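Local coordinates for beta-ketoacyl-[acyl-carrier-protein] synthase FabY (Pseudomonas aeruginosa, PDB 4CW4) that catalyses the condensation of acetyl-CoA with malonyl-ACP to 3-oxobutanoyl-ACP, the primer that starts fatty acid synthesis, at residues H28-M33 and L491-Y496; G497-I502 and M524-P529; C533-K538 and G547-P552. All blocks are in the same frame, centred on the assembly; numbering follows the deposited sequence. Where two conformers were deposited one is given.

Interaction 1. Residues H28-M33 and L491-Y496; sequences HGFRRM and LGTFKY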
ATOM      1  N   HIS A  28      15.972  13.321  20.776  1.00  9.51           N
ATOM      2  CA  HIS A  28      16.193  12.405  21.908  1.00  9.50           C
ATOM      3  C   HIS A  28      16.607  11.000  21.501  1.00  8.92           C
ATOM      4  O   HIS A  28      17.525  10.452  22.088  1.00  9.30           O
ATOM      5  CB  HIS A  28      14.984  12.356  22.825  1.00  9.35           C
ATOM      6  CG  HIS A  28      14.796  13.619  23.594  1.00 10.52           C
ATOM      7  ND1 HIS A  28      15.608  13.966  24.655  1.00 11.45           N
ATOM      8  CD2 HIS A  28      13.920  14.635  23.438  1.00 10.55           C
ATOM      9  CE1 HIS A  28      15.229  15.141  25.124  1.00 11.02           C
ATOM     10  NE2 HIS A  28      14.211  15.573  24.395  1.00 10.68           N
ATOM     11  N   GLY A  29      15.972  10.432  20.475  1.00  9.62           N
ATOM     12  CA  GLY A  29      16.347   9.102  20.012  1.00 10.32           C
ATOM     13  C   GLY A  29      17.777   9.080  19.500  1.00  8.82           C
ATOM     14  O   GLY A  29      18.545   8.175  19.790  1.00  9.18           O
ATOM     15  N   PHE A  30      18.134  10.104  18.727  1.00  8.71           N
ATOM     16  CA  PHE A  30      19.492  10.264  18.248  1.00  8.74           C
ATOM     17  C   PHE A  30      20.451  10.298  19.415  1.00  9.09           C
ATOM     18  O   PHE A  30      21.477   9.616  19.419  1.00  9.81           O
ATOM     19  CB  PHE A  30      19.608  11.550  17.425  1.00  9.90           C
ATOM     20  CG  PHE A  30      21.008  11.855  16.979  1.00  9.45           C
ATOM     21  CD1 PHE A  30      21.537  11.254  15.855  1.00  9.95           C
ATOM     22  CD2 PHE A  30      21.801  12.731  17.684  1.00 10.14           C
ATOM     23  CE1 PHE A  30      22.819  11.546  15.435  1.00 10.64           C
ATOM     24  CE2 PHE A  30      23.096  12.995  17.279  1.00 11.06           C
ATOM     25  CZ  PHE A  30      23.611  12.392  16.164  1.00 11.62           C
ATOM     26  N   ARG A  31      20.109  11.075  20.426  1.00  9.08           N
ATOM     27  CA  ARG A  31      20.987  11.189  21.573  1.00 10.67           C
ATOM     28  C   ARG A  31      21.177   9.844  22.268  1.00 10.07           C
ATOM     29  O   ARG A  31      22.269   9.545  22.729  1.00 10.85           O
ATOM     30  CB  ARG A  31      20.482  12.231  22.560  1.00 11.33           C
ATOM     31  CG  ARG A  31      20.758  13.653  22.143  1.00 12.94           C
ATOM     32  CD  ARG A  31      20.302  14.583  23.249  1.00 15.06           C
ATOM     33  NE  ARG A  31      19.026  15.163  22.940  1.00 14.96           N
ATOM     34  CZ  ARG A  31      18.359  15.983  23.753  1.00 14.65           C
ATOM     35  NH1 ARG A  31      18.754  16.178  25.005  1.00 14.17           N
ATOM     36  NH2 ARG A  31      17.253  16.550  23.332  1.00 15.94           N
ATOM     37  N   ARG A  32      20.124   9.042  22.376  1.00 10.08           N
ATOM     38  CA  ARG A  32      20.293   7.702  22.946  1.00  9.95           C
ATOM     39  C   ARG A  32      21.303   6.901  22.119  1.00 10.03           C
ATOM     40  O   ARG A  32      22.128   6.164  22.679  1.00  9.56           O
ATOM     41  CB  ARG A  32      18.962   6.950  23.016  1.00  9.59           C
ATOM     42  CG  ARG A  32      19.092   5.431  23.256  1.00 10.15           C
ATOM     43  CD  ARG A  32      19.663   5.128  24.611  1.00 11.30           C
ATOM     44  NE  ARG A  32      19.883   3.699  24.826  1.00 11.11           N
ATOM     45  CZ  ARG A  32      21.039   3.062  24.644  1.00 10.73           C
ATOM     46  NH1 ARG A  32      22.099   3.711  24.192  1.00 11.77           N
ATOM     47  NH2 ARG A  32      21.126   1.759  24.894  1.00 11.54           N
ATOM     48  N   MET A  33      21.231   7.017  20.796  1.00  9.66           N
ATOM     49  CA  MET A  33      22.138   6.255  19.962  1.00  8.67           C
ATOM     50  C   MET A  33      23.598   6.695  20.147  1.00 10.08           C
ATOM     51  O   MET A  33      24.484   5.849  20.110  1.00 12.16           O
ATOM     52  CB  MET A  33      21.693   6.311  18.501  1.00  9.19           C
ATOM     53  CG  MET A  33      20.357   5.627  18.308  1.00  9.80           C
ATOM     54  SD  MET A  33      19.814   5.446  16.598  1.00 10.35           S
ATOM     55  CE  MET A  33      18.901   6.969  16.360  1.00 12.83           C
ATOM     56  N   LEU A 491      19.079  14.054  10.861  1.00  9.88           N
ATOM     57  CA  LEU A 491      18.818  15.398  11.338  1.00  9.76           C
ATOM     58  C   LEU A 491      19.590  15.665  12.616  1.00 10.06           C
ATOM     59  O   LEU A 491      19.982  16.791  12.892  1.00 10.46           O
ATOM     60  CB  LEU A 491      17.327  15.595  11.584  1.00 10.05           C
ATOM     61  CG  LEU A 491      16.411  15.353  10.372  1.00 10.99           C
ATOM     62  CD1 LEU A 491      14.981  15.738  10.717  1.00 11.69           C
ATOM     63  CD2 LEU A 491      16.923  16.120   9.136  1.00 10.91           C
ATOM     64  N   GLY A 492      19.785  14.611  13.394  1.00 10.04           N
ATOM     65  CA  GLY A 492      20.567  14.693  14.608  1.00 10.30           C
ATOM     66  C   GLY A 492      22.033  14.960  14.323  1.00 10.62           C
ATOM     67  O   GLY A 492      22.691  15.719  15.044  1.00 11.07           O
ATOM     68  N   THR A 493      22.574  14.320  13.288  1.00 10.41           N
ATOM     69  CA  THR A 493      23.948  14.632  12.868  1.00 11.42           C
ATOM     70  C   THR A 493      24.091  16.113  12.503  1.00 11.58           C
ATOM     71  O   THR A 493      25.076  16.750  12.870  1.00 12.79           O
ATOM     72  CB  THR A 493      24.405  13.710  11.730  1.00 11.99           C
ATOM     73  OG1 THR A 493      24.515  12.384  12.246  1.00 11.23           O
ATOM     74  CG2 THR A 493      25.757  14.151  11.117  1.00 13.20           C
ATOM     75  N   PHE A 494      23.129  16.661  11.772  1.00 11.37           N
ATOM     76  CA  PHE A 494      23.165  18.085  11.471  1.00 11.93           C
ATOM     77  C   PHE A 494      23.158  18.932  12.756  1.00 13.20           C
ATOM     78  O   PHE A 494      23.887  19.920  12.858  1.00 16.18           O
ATOM     79  CB  PHE A 494      21.974  18.497  10.586  1.00 11.81           C
ATOM     80  CG  PHE A 494      22.006  17.952   9.186  1.00 13.07           C
ATOM     81  CD1 PHE A 494      23.190  17.752   8.509  1.00 13.98           C
ATOM     82  CD2 PHE A 494      20.814  17.633   8.552  1.00 14.35           C
ATOM     83  CE1 PHE A 494      23.193  17.240   7.225  1.00 14.86           C
ATOM     84  CE2 PHE A 494      20.812  17.133   7.285  1.00 14.42           C
ATOM     85  CZ  PHE A 494      22.010  16.941   6.614  1.00 15.04           C
ATOM     86  N   LYS A 495      22.343  18.538  13.730  1.00 13.42           N
ATOM     87  CA  LYS A 495      22.167  19.294  14.972  1.00 13.23           C
ATOM     88  C   LYS A 495      23.428  19.315  15.813  1.00 13.29           C
ATOM     89  O   LYS A 495      23.865  20.381  16.259  1.00 14.61           O
ATOM     90  CB  LYS A 495      21.018  18.688  15.791  1.00 14.49           C
ATOM     91  CG  LYS A 495      20.779  19.306  17.191  1.00 15.85           C
ATOM     92  CD  LYS A 495      20.154  20.671  17.096  1.00 16.56           C
ATOM     93  CE  LYS A 495      19.857  21.258  18.462  1.00 15.41           C
ATOM     94  NZ  LYS A 495      19.312  22.629  18.346  1.00 16.36           N
ATOM     95  N   TYR A 496      24.006  18.141  16.034  1.00 12.37           N
ATOM     96  CA  TYR A 496      25.072  17.996  17.022  1.00 11.63           C
ATOM     97  C   TYR A 496      26.472  17.750  16.441  1.00 12.94           C
ATOM     98  O   TYR A 496      27.455  17.767  17.179  1.00 13.60           O
ATOM     99  CB  TYR A 496      24.741  16.857  17.982  1.00 11.85           C
ATOM    100  CG  TYR A 496      23.540  17.111  18.866  1.00 12.91           C
ATOM    101  CD1 TYR A 496      23.592  18.063  19.878  1.00 14.66           C
ATOM    102  CD2 TYR A 496      22.373  16.366  18.724  1.00 13.66           C
ATOM    103  CE1 TYR A 496      22.507  18.289  20.710  1.00 15.96           C
ATOM    104  CE2 TYR A 496      21.281  16.581  19.558  1.00 14.53           C
ATOM    105  CZ  TYR A 496      21.358  17.538  20.548  1.00 16.13           C
ATOM    106  OH  TYR A 496      20.279  17.741  21.379  1.00 16.49           O
TER

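Interaction 2. Residues G497-I502 and M524-P529; sequences GILPGI and MRQDKP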
ATOM      1  N   GLY A 497      26.559  17.495  15.140  1.00 12.37           N
ATOM      2  CA  GLY A 497      27.836  17.293  14.480  1.00 14.29           C
ATOM      3  C   GLY A 497      28.498  15.964  14.780  1.00 14.75           C
ATOM      4  O   GLY A 497      29.723  15.858  14.740  1.00 18.56           O
ATOM      5  N   ILE A 498      27.691  14.973  15.136  1.00 12.84           N
ATOM      6  CA  ILE A 498      28.191  13.640  15.459  1.00 12.52           C
ATOM      7  C   ILE A 498      27.624  12.648  14.459  1.00 12.73           C
ATOM      8  O   ILE A 498      26.407  12.613  14.237  1.00 12.35           O
ATOM      9  CB  ILE A 498      27.759  13.188  16.877  1.00 13.26           C
ATOM     10  CG1 ILE A 498      28.267  14.157  17.950  1.00 15.37           C
ATOM     11  CG2 ILE A 498      28.237  11.769  17.165  1.00 14.19           C
ATOM     12  CD1 ILE A 498      27.598  13.997  19.280  1.00 14.97           C
ATOM     13  N   LEU A 499      28.520  11.852  13.866  1.00 12.98           N
ATOM     14  CA  LEU A 499      28.145  10.735  13.002  1.00 12.31           C
ATOM     15  C   LEU A 499      28.147   9.440  13.806  1.00 12.13           C
ATOM     16  O   LEU A 499      29.202   9.015  14.282  1.00 11.83           O
ATOM     17  CB  LEU A 499      29.130  10.594  11.854  1.00 11.62           C
ATOM     18  CG  LEU A 499      28.797   9.524  10.821  1.00 13.90           C
ATOM     19  CD1 LEU A 499      27.623   9.971   9.974  1.00 14.55           C
ATOM     20  CD2 LEU A 499      30.011   9.249   9.972  1.00 15.05           C
ATOM     21  N   PRO A 500      26.968   8.804  13.976  1.00 11.70           N
ATOM     22  CA  PRO A 500      26.957   7.636  14.867  1.00 11.36           C
ATOM     23  C   PRO A 500      27.776   6.481  14.302  1.00 11.92           C
ATOM     24  O   PRO A 500      27.710   6.201  13.111  1.00 13.26           O
ATOM     25  CB  PRO A 500      25.477   7.263  14.958  1.00 11.40           C
ATOM     26  CG  PRO A 500      24.753   8.481  14.535  1.00 11.46           C
ATOM     27  CD  PRO A 500      25.621   9.134  13.514  1.00 11.17           C
ATOM     28  N   GLY A 501      28.575   5.848  15.151  1.00 12.03           N
ATOM     29  CA  GLY A 501      29.321   4.675  14.739  1.00 11.71           C
ATOM     30  C   GLY A 501      28.429   3.451  14.602  1.00 11.19           C
ATOM     31  O   GLY A 501      27.290   3.440  15.050  1.00 11.58           O
ATOM     32  N   ILE A 502      28.969   2.407  13.989  1.00 11.18           N
ATOM     33  CA  ILE A 502      28.313   1.093  13.960  1.00 11.46           C
ATOM     34  C   ILE A 502      28.913   0.326  15.141  1.00 11.94           C
ATOM     35  O   ILE A 502      29.892  -0.414  15.002  1.00 13.30           O
ATOM     36  CB  ILE A 502      28.529   0.355  12.628  1.00 11.30           C
ATOM     37  CG1 ILE A 502      28.183   1.280  11.447  1.00 11.88           C
ATOM     38  CG2 ILE A 502      27.687  -0.921  12.619  1.00 11.60           C
ATOM     39  CD1 ILE A 502      28.362   0.647  10.083  1.00 12.38           C
ATOM     40  N   MET A 524      31.904   9.626  15.316  1.00 16.31           N
ATOM     41  CA  MET A 524      32.904  10.531  14.727  1.00 18.78           C
ATOM     42  C   MET A 524      32.393  11.962  14.674  1.00 19.77           C
ATOM     43  O   MET A 524      31.239  12.199  14.338  1.00 18.17           O
ATOM     44  CB  MET A 524      33.243  10.078  13.303  1.00 22.61           C
ATOM     45  CG  MET A 524      33.924   8.729  13.233  1.00 26.67           C
ATOM     46  SD  MET A 524      35.607   8.819  13.864  1.00 31.39           S
ATOM     47  CE  MET A 524      36.023   7.096  14.027  1.00 32.63           C
ATOM     48  N   ARG A 525      33.277  12.912  14.955  1.00 22.45           N
ATOM     49  CA  ARG A 525      32.965  14.337  14.797  1.00 27.37           C
ATOM     50  C   ARG A 525      33.877  14.958  13.749  1.00 29.74           C
ATOM     51  O   ARG A 525      35.070  15.143  13.979  1.00 31.88           O
ATOM     52  CB  ARG A 525      33.131  15.102  16.117  1.00 31.56           C
ATOM     53  CG  ARG A 525      32.335  14.554  17.292  1.00 35.58           C
ATOM     54  CD  ARG A 525      32.407  15.495  18.506  1.00 38.64           C
ATOM     55  NE  ARG A 525      31.736  16.763  18.227  1.00 41.38           N
ATOM     56  CZ  ARG A 525      30.589  17.175  18.773  1.00 42.89           C
ATOM     57  NH1 ARG A 525      29.963  16.461  19.701  1.00 43.61           N
ATOM     58  NH2 ARG A 525      30.083  18.340  18.405  1.00 43.34           N
ATOM     59  N   GLN A 526      33.279  15.312  12.621  0.55 30.40           N
ATOM     60  CA  GLN A 526      33.953  15.890  11.469  0.55 31.27           C
ATOM     61  C   GLN A 526      34.356  17.335  11.752  0.55 31.92           C
ATOM     62  O   GLN A 526      33.553  18.089  12.304  0.55 31.95           O
ATOM     63  CB  GLN A 526      32.964  15.892  10.292  0.55 31.35           C
ATOM     64  CG  GLN A 526      32.583  14.524   9.717  0.55 31.49           C
ATOM     65  CD  GLN A 526      31.893  13.562  10.693  0.55 30.86           C
ATOM     66  OE1 GLN A 526      31.158  13.957  11.602  0.55 29.09           O
ATOM     67  NE2 GLN A 526      32.116  12.278  10.469  0.55 31.56           N
ATOM     68  N   ASP A 527      35.573  17.732  11.369  1.00 32.91           N
ATOM     69  CA  ASP A 527      36.006  19.113  11.542  1.00 35.42           C
ATOM     70  C   ASP A 527      35.112  20.014  10.703  1.00 35.23           C
ATOM     71  O   ASP A 527      34.613  21.034  11.186  1.00 37.13           O
ATOM     72  CB  ASP A 527      37.475  19.309  11.134  1.00 38.70           C
ATOM     73  CG  ASP A 527      38.452  18.828  12.197  1.00 41.38           C
ATOM     74  OD1 ASP A 527      38.003  18.392  13.281  1.00 41.96           O
ATOM     75  OD2 ASP A 527      39.675  18.903  11.950  1.00 43.20           O
ATOM     76  N   LYS A 528      34.907  19.633   9.447  1.00 32.58           N
ATOM     77  CA  LYS A 528      34.036  20.387   8.558  1.00 30.59           C
ATOM     78  C   LYS A 528      32.608  19.841   8.702  1.00 26.32           C
ATOM     79  O   LYS A 528      32.369  18.669   8.409  1.00 25.33           O
ATOM     80  CB  LYS A 528      34.511  20.240   7.112  1.00 32.91           C
ATOM     81  CG  LYS A 528      33.670  20.996   6.093  1.00 35.03           C
ATOM     82  CD  LYS A 528      34.124  20.728   4.673  1.00 36.80           C
ATOM     83  CE  LYS A 528      33.300  21.563   3.698  1.00 38.48           C
ATOM     84  NZ  LYS A 528      33.653  21.395   2.244  1.00 39.36           N
ATOM     85  N   PRO A 529      31.655  20.677   9.170  1.00 24.35           N
ATOM     86  CA  PRO A 529      30.284  20.187   9.386  1.00 23.00           C
ATOM     87  C   PRO A 529      29.698  19.513   8.154  1.00 20.51           C
ATOM     88  O   PRO A 529      29.902  19.968   7.038  1.00 20.30           O
ATOM     89  CB  PRO A 529      29.495  21.458   9.700  1.00 23.81           C
ATOM     90  CG  PRO A 529      30.519  22.436  10.206  1.00 25.17           C
ATOM     91  CD  PRO A 529      31.802  22.107   9.514  1.00 24.80           C
TER
HETATM   92  O   HOH W   1      31.099  17.372  12.654  1.00 33.52           O

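Interaction 3. Residues C533-K538 and G547-P552; sequences CFINSK and GVVLSP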
ATOM      1  N   CYS A 533      23.063  14.769   3.463  1.00 10.11           N
ATOM      2  CA  CYS A 533      22.963  13.338   3.715  1.00 11.46           C
ATOM      3  C   CYS A 533      22.224  12.643   2.583  1.00 11.56           C
ATOM      4  O   CYS A 533      21.166  13.115   2.129  1.00 12.56           O
ATOM      5  CB  CYS A 533      22.218  13.048   5.014  1.00 12.01           C
ATOM      6  SG  CYS A 533      22.189  11.284   5.430  1.00 13.19           S
ATOM      7  N   PHE A 534      22.782  11.519   2.146  1.00 10.72           N
ATOM      8  CA  PHE A 534      22.118  10.621   1.216  1.00 10.42           C
ATOM      9  C   PHE A 534      21.532   9.458   2.012  1.00  9.71           C
ATOM     10  O   PHE A 534      22.268   8.676   2.636  1.00 11.02           O
ATOM     11  CB  PHE A 534      23.124  10.121   0.197  1.00 11.24           C
ATOM     12  CG  PHE A 534      23.760  11.236  -0.585  1.00 10.78           C
ATOM     13  CD1 PHE A 534      23.053  11.876  -1.573  1.00 11.86           C
ATOM     14  CD2 PHE A 534      25.042  11.659  -0.307  1.00 10.98           C
ATOM     15  CE1 PHE A 534      23.607  12.899  -2.287  1.00 11.42           C
ATOM     16  CE2 PHE A 534      25.602  12.693  -1.013  1.00 11.61           C
ATOM     17  CZ  PHE A 534      24.885  13.317  -2.006  1.00 11.47           C
ATOM     18  N   ILE A 535      20.203   9.369   2.001  1.00  9.57           N
ATOM     19  CA  ILE A 535      19.483   8.281   2.657  1.00  9.99           C
ATOM     20  C   ILE A 535      19.302   7.153   1.638  1.00  9.96           C
ATOM     21  O   ILE A 535      18.706   7.379   0.578  1.00 11.82           O
ATOM     22  CB  ILE A 535      18.085   8.734   3.122  1.00 11.46           C
ATOM     23  CG1 ILE A 535      18.131  10.021   3.960  1.00 13.88           C
ATOM     24  CG2 ILE A 535      17.403   7.616   3.893  1.00 11.87           C
ATOM     25  CD1 ILE A 535      18.919   9.960   5.203  1.00 16.31           C
ATOM     26  N   ASN A 536      19.821   5.965   1.938  1.00  8.98           N
ATOM     27  CA  ASN A 536      19.750   4.858   1.007  1.00  9.27           C
ATOM     28  C   ASN A 536      18.891   3.710   1.522  1.00 10.11           C
ATOM     29  O   ASN A 536      18.980   3.324   2.695  1.00 10.15           O
ATOM     30  CB  ASN A 536      21.145   4.336   0.669  1.00 11.10           C
ATOM     31  CG  ASN A 536      21.143   3.532  -0.621  1.00 11.67           C
ATOM     32  OD1 ASN A 536      20.468   3.905  -1.593  1.00 12.24           O
ATOM     33  ND2 ASN A 536      21.830   2.396  -0.623  1.00 13.04           N
ATOM     34  N   SER A 537      18.048   3.175   0.652  0.66  7.81           N
ATOM     35  CA  SER A 537      17.093   2.151   1.074  0.66  8.38           C
ATOM     36  C   SER A 537      16.704   1.212  -0.053  0.66  9.50           C
ATOM     37  O   SER A 537      16.751   1.532  -1.248  0.66  7.52           O
ATOM     38  CB  SER A 537      15.837   2.801   1.649  0.66  9.35           C
ATOM     39  OG  SER A 537      15.005   1.884   2.328  0.66 12.81           O
ATOM     40  N   LYS A 538      16.275   0.017   0.335  0.66 12.80           N
ATOM     41  CA  LYS A 538      15.911  -0.978  -0.648  0.66 11.77           C
ATOM     42  C   LYS A 538      15.071  -1.983   0.055  0.66 20.49           C
ATOM     43  O   LYS A 538      14.970  -2.022   1.294  0.66 13.78           O
ATOM     44  CB  LYS A 538      17.138  -1.700  -1.216  0.66 21.54           C
ATOM     45  CG  LYS A 538      18.453  -0.945  -1.104  0.66 26.92           C
ATOM     46  CD  LYS A 538      19.625  -1.866  -1.015  0.66 11.27           C
ATOM     47  CE  LYS A 538      19.862  -2.622  -2.273  0.66 10.75           C
ATOM     48  NZ  LYS A 538      21.314  -2.651  -2.603  0.66 13.42           N
ATOM     49  N   GLY A 547      17.388   9.260  -1.077  1.00 10.80           N
ATOM     50  CA  GLY A 547      16.938  10.619  -0.831  1.00 10.21           C
ATOM     51  C   GLY A 547      18.065  11.583  -0.522  1.00 10.44           C
ATOM     52  O   GLY A 547      19.097  11.183   0.037  1.00 11.26           O
ATOM     53  N   VAL A 548      17.844  12.856  -0.841  1.00 10.66           N
ATOM     54  CA  VAL A 548      18.813  13.920  -0.585  1.00 10.14           C
ATOM     55  C   VAL A 548      18.261  14.872   0.469  1.00 10.54           C
ATOM     56  O   VAL A 548      17.187  15.457   0.298  1.00 10.62           O
ATOM     57  CB  VAL A 548      19.121  14.708  -1.881  1.00 11.21           C
ATOM     58  CG1 VAL A 548      20.169  15.780  -1.613  1.00 11.83           C
ATOM     59  CG2 VAL A 548      19.597  13.770  -2.969  1.00 12.29           C
ATOM     60  N   VAL A 549      19.010  15.031   1.554  1.00 10.50           N
ATOM     61  CA  VAL A 549      18.629  15.918   2.645  1.00 11.21           C
ATOM     62  C   VAL A 549      19.731  16.952   2.842  1.00 11.28           C
ATOM     63  O   VAL A 549      20.905  16.603   2.939  1.00 11.82           O
ATOM     64  CB  VAL A 549      18.436  15.137   3.978  1.00 13.47           C
ATOM     65  CG1 VAL A 549      17.766  16.025   5.025  1.00 13.46           C
ATOM     66  CG2 VAL A 549      17.663  13.848   3.762  1.00 16.11           C
ATOM     67  N   LEU A 550      19.338  18.218   2.882  1.00 11.27           N
ATOM     68  CA  LEU A 550      20.245  19.339   3.102  1.00 12.69           C
ATOM     69  C   LEU A 550      20.141  19.813   4.539  1.00 11.82           C
ATOM     70  O   LEU A 550      19.066  19.768   5.135  1.00 12.11           O
ATOM     71  CB  LEU A 550      19.892  20.506   2.177  1.00 13.76           C
ATOM     72  CG  LEU A 550      19.712  20.186   0.691  1.00 14.55           C
ATOM     73  CD1 LEU A 550      19.373  21.467  -0.079  1.00 16.14           C
ATOM     74  CD2 LEU A 550      20.964  19.510   0.135  1.00 15.17           C
ATOM     75  N   SER A 551      21.257  20.277   5.101  1.00 11.68           N
ATOM     76  CA  SER A 551      21.279  20.769   6.463  1.00 12.31           C
ATOM     77  C   SER A 551      20.490  22.064   6.622  1.00 12.39           C
ATOM     78  O   SER A 551      20.244  22.780   5.644  1.00 12.93           O
ATOM     79  CB  SER A 551      22.730  21.070   6.886  1.00 12.85           C
ATOM     80  OG  SER A 551      23.210  22.178   6.143  1.00 14.02           O
ATOM     81  N   PRO A 552      20.172  22.414   7.881  1.00 13.04           N
ATOM     82  CA  PRO A 552      19.622  23.748   8.126  1.00 13.85           C
ATOM     83  C   PRO A 552      20.488  24.887   7.583  1.00 15.15           C
ATOM     84  O   PRO A 552      19.931  25.854   7.054  1.00 15.42           O
ATOM     85  CB  PRO A 552      19.515  23.803   9.643  1.00 14.36           C
ATOM     86  CG  PRO A 552      19.295  22.389  10.037  1.00 14.31           C
ATOM     87  CD  PRO A 552      20.131  21.576   9.094  1.00 13.23           C
TER

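Interaction 1. Residues H28-M33 and L491-Y496
F30 lays the face of its ring directly on the backbone of the last turns of helix 482-496. G492 CA sits 3.7 Å from the centroid of the F30 ring and 9° off its normal, a CH-pi contact made straight onto the main chain because G492 has no side chain to hold the ring off. With CG of F30 anti to the backbone N (chi1 175°), the ring reaches out from its own helix, and its CE1 comes 3.7 Å from T493 OG1, which is itself hydrogen-bonded to I498 O.

The side chain of Y496 runs antiparallel alongside F30, Y496 CD2 lying 3.7 Å from F30 CE2. Its hydroxyl rests over one face of the R31 guanidinium. The 3.3 Å between Y496 OH and R31 NE has too poor an angle for a hydrogen bond, and the guanidinium plane and the Y496 ring plane are inclined by 57°. On the opposite face of this guanidinium lies H28 ND1, while a salt bridge from NH1 to E45 anchors its charge.

The two short axes run nearly at right angles, 9.7 Å apart. Helix 40-53 backs H28 and R31, L491 packs on strand 10-19, and T493 and F494 lean on F435 of strand 434-437.

Interaction 2. Residues G497-I502 and M524-P529
L499 and M524 exchange two backbone hydrogen bonds, forming a single antiparallel beta bridge, a hydrogen-bonded pair, between two otherwise irregular loops of the ketosynthase fold. L499 N gives to M524 O at 2.8 Å and 175°, almost perfectly straight. The return bond, M524 N to L499 O, is 3.0 Å long. Two CA-H...O contacts extend the pairing, one from I498 CA to M524 O and the other from R525 CA to G497 O.

Where direct pairing stops, a water takes over. It donates to G497 O at 2.9 Å and to Q526 O at 2.6 Å, joining the first residue beyond helix 482-496 to the backbone two residues past M524. G497 has positive phi, which turns the chain out of the helix and into this bridge.

Packing lies outside the polar frame. I498 and R525 approach at a slant, and the guanidinium of R525 turns one face to I498 CG1, with G497 O above the same face. L499 CB and M524 CB stand 4.4 Å apart, and the tail of M524 leads off toward the exterior. L499, directed at the 524-529 chain and buried, also meets P467 and T469 of strand 466-469, while G501 N is held by D523 OD1. The bridge thus pins the chain leaving the helix against the chain that is about to enter strand 532-539, partly buried and away from the probable catalytic residues. In the R525 side chain, the bend at chi3 (66°) brings NH1 to 3.4 Å from both CG1 and CD1 of I498.

Interaction 3. Residues C533-K538 and G547-P552
The ring of F534 meets V548 obliquely: CE1 of F534 is 4.2 Å from V548 CG2, and the two side chains run side by side, pointing the same way from their strands. G547 O also stands obliquely to this ring, and beyond the pair helix 409-425 closes over it with A417, S420 and A421. CG of F534 lies beside the backbone N (chi1 -59°), which brings the ring's end nearer the partner strand.

F534 and V548 form a non-hydrogen-bonded antiparallel pair, flanked by two hydrogen-bonded pairs, C533 with V549 and I535 with G547. Four bonds of similar length hold the ladder, from C533 N to V549 O at 2.9 Å to G547 N to I535 O at 2.8 Å. F534 CA adds a CA-H...O contact of 3.3 Å to G547 O.

The other side of the hairpin carries C533, I535 and V549. I535 CG1 crosses to V549 CG2 at 3.9 Å, and helix 482-496 packs here through Q486, L487 and A490. A sheet layered between helices in this way belongs to the thiolase fold. Farther along, S537 touches A287 and H439, the latter predicted to be catalytic.

All the touching residues are buried, so these backbone bonds satisfy polar groups that water would otherwise have to serve, while the side chains that meet across the two strands are largely apolar.

How the interactions relate
Following the chain from its N terminus, helix 28-33 waits through 457 residues before interaction 1 closes the longest loop on helix 482-496. Interaction 2 opens at the very next residue, its two segments separated by 21 residues, and interaction 3 then closes the short hairpin of strands 532-539 and 543-550. The three therefore follow in series, none enclosing or crossing another. The end of helix 482-496 is the hub: T493 joins interactions 1 and 2 through its packing on P500, while F494 packs on S551, L550 and P552 of interaction 3. Interactions 2 and 3 adjoin only along the sequence. Together they tie the N-terminal helix, the loops after helix 482-496 and the sheet around one helix.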